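Local coordinates for protein orotidine 5'-phosphate decarboxylase (Pyrococcus horikoshii, PDB 2CZD) that probably catalyses the decarboxylation of orotidine 5'-monophosphate to uridine 5'-monophosphate, the last step of de novo UMP synthesis, at residues 135-140 against 160-165. Sequence-based numbering, arbitrary orientation.
Sequences GVIAPG and LAPGIG
I137 and L160 form a parallel bridge in which L160 is gripped through both backbone polar atoms: its N donates to V136 O at 3.0 Å, nearly straight (166°), and its O accepts from A138 N at 3.0 Å. The two runs of chain head the same way, only 8° apart end to end, and I137 CA also makes a CA-H...O contact with L160 O. I137 and L160 put their side chains on the same face of the sheet. Branching at CB suits I137 to a strand and also supplies the contact: with CG2 anti to the backbone N, that methyl lies 3.8 Å from P162 CD, the two side chains crossing at about a right angle. L160 reaches back instead, its CD1 3.7 Å from V136 O; its long apolar side chain suits a buried place against Y181 and I183. The CB of V136 points away from the partner strand, and its side chain packs on I149 of helix 144-150, which links strands 135-137 and 158-161 in a right-handed beta-alpha-beta unit of the TIM barrel. The small methyls of A138 and A161 fit against I149 and I146 of that helix; A161 CB is 3.6 Å from A138 O. P162, with no N-H to offer, sets its ring CD 3.3 Å from A138 O, while P162 O takes a weak, bent bond from G140 N (2.7 Å, 124°). Glycine suits position 140, since P162 O and I164 CD1 crowd its CA, and G163, at positive phi, adopts a turn conformation that glycine accepts readily. P162 to G165 belong to a loop that probably binds substrate, where a water accepts from G165 N and donates weakly to G140 O.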
loop_
_atom_site.group_PDB
_atom_site.type_symbol
_atom_site.label_atom_id
_atom_site.label_comp_id
_atom_site.label_asym_id
_atom_site.label_seq_id
_atom_site.Cartn_x
_atom_site.Cartn_y
_atom_site.Cartn_z
ATOM N N GLY B 135 -17.724 -2.718 3.442
ATOM C CA GLY B 135 -18.048 -1.344 3.106
ATOM C C GLY B 135 -17.105 -0.702 2.116
ATOM O O GLY B 135 -16.197 -1.352 1.594
ATOM N N VAL B 136 -17.369 0.573 1.835
ATOM C CA VAL B 136 -16.536 1.385 0.951
ATOM C C VAL B 136 -16.403 2.742 1.613
ATOM O O VAL B 136 -17.175 3.085 2.512
ATOM C CB VAL B 136 -17.131 1.591 -0.474
ATOM C CG1 VAL B 136 -17.319 0.242 -1.157
ATOM C CG2 VAL B 136 -18.436 2.369 -0.405
ATOM N N ILE B 137 -15.409 3.509 1.176
ATOM C CA ILE B 137 -15.204 4.842 1.721
ATOM C C ILE B 137 -15.771 5.908 0.781
ATOM O O ILE B 137 -15.645 5.809 -0.443
ATOM C CB ILE B 137 -13.700 5.089 1.961
ATOM C CG1 ILE B 137 -13.228 4.197 3.121
ATOM C CG2 ILE B 137 -13.451 6.570 2.241
ATOM C CD1 ILE B 137 -11.760 4.317 3.421
ATOM N N ALA B 138 -16.454 6.904 1.345
ATOM C CA ALA B 138 -17.001 7.999 0.532
ATOM C C ALA B 138 -16.411 9.273 1.105
ATOM O O ALA B 138 -16.773 9.690 2.216
ATOM C CB ALA B 138 -18.545 8.058 0.637
ATOM N N PRO B 139 -15.460 9.887 0.381
ATOM C CA PRO B 139 -14.841 11.129 0.851
ATOM C C PRO B 139 -16.028 11.974 1.274
ATOM O O PRO B 139 -16.808 12.399 0.429
ATOM C CB PRO B 139 -14.160 11.661 -0.404
ATOM C CG PRO B 139 -13.718 10.378 -1.104
ATOM C CD PRO B 139 -14.936 9.483 -0.938
ATOM N N GLY B 140 -16.180 12.152 2.587
ATOM C CA GLY B 140 -17.298 12.891 3.138
ATOM C C GLY B 140 -17.112 14.387 3.101
ATOM O O GLY B 140 -17.997 15.138 3.532
ATOM N N LEU B 160 -18.381 4.392 4.883
ATOM C CA LEU B 160 -17.628 5.046 5.955
ATOM C C LEU B 160 -17.211 6.390 5.363
ATOM O O LEU B 160 -16.633 6.432 4.283
ATOM C CB LEU B 160 -16.392 4.221 6.342
ATOM C CG LEU B 160 -16.689 2.872 7.007
ATOM C CD1 LEU B 160 -16.926 1.812 5.932
ATOM C CD2 LEU B 160 -15.515 2.434 7.886
ATOM N N ALA B 161 -17.478 7.485 6.073
ATOM C CA ALA B 161 -17.193 8.815 5.533
ATOM C C ALA B 161 -16.248 9.704 6.339
ATOM O O ALA B 161 -16.583 10.135 7.457
ATOM C CB ALA B 161 -18.507 9.578 5.312
ATOM N N PRO B 162 -15.048 9.958 5.799
ATOM C CA PRO B 162 -14.063 10.816 6.455
ATOM C C PRO B 162 -14.279 12.247 5.939
ATOM O O PRO B 162 -15.110 12.500 5.058
ATOM C CB PRO B 162 -12.731 10.262 5.955
ATOM C CG PRO B 162 -13.058 9.893 4.513
ATOM C CD PRO B 162 -14.472 9.302 4.603
ATOM N N GLY B 163 -13.550 13.195 6.526
ATOM C CA GLY B 163 -13.595 14.571 6.046
ATOM C C GLY B 163 -14.848 15.403 6.242
ATOM O O GLY B 163 -15.096 16.340 5.479
ATOM N N ILE B 164 -15.620 15.067 7.264
ATOM C CA ILE B 164 -16.859 15.784 7.558
ATOM C C ILE B 164 -16.503 17.175 8.094
ATOM O O ILE B 164 -15.550 17.316 8.873
ATOM C CB ILE B 164 -17.686 15.015 8.621
ATOM C CG1 ILE B 164 -17.972 13.593 8.116
ATOM C CG2 ILE B 164 -19.006 15.769 8.926
ATOM C CD1 ILE B 164 -18.530 13.567 6.711
ATOM N N GLY B 165 -17.269 18.181 7.673
ATOM C CA GLY B 165 -17.040 19.549 8.114
ATOM C C GLY B 165 -17.327 19.717 9.589
ATOM O O GLY B 165 -18.074 18.933 10.180
HETATM O O HOH W 1 -19.287 17.643 5.537
#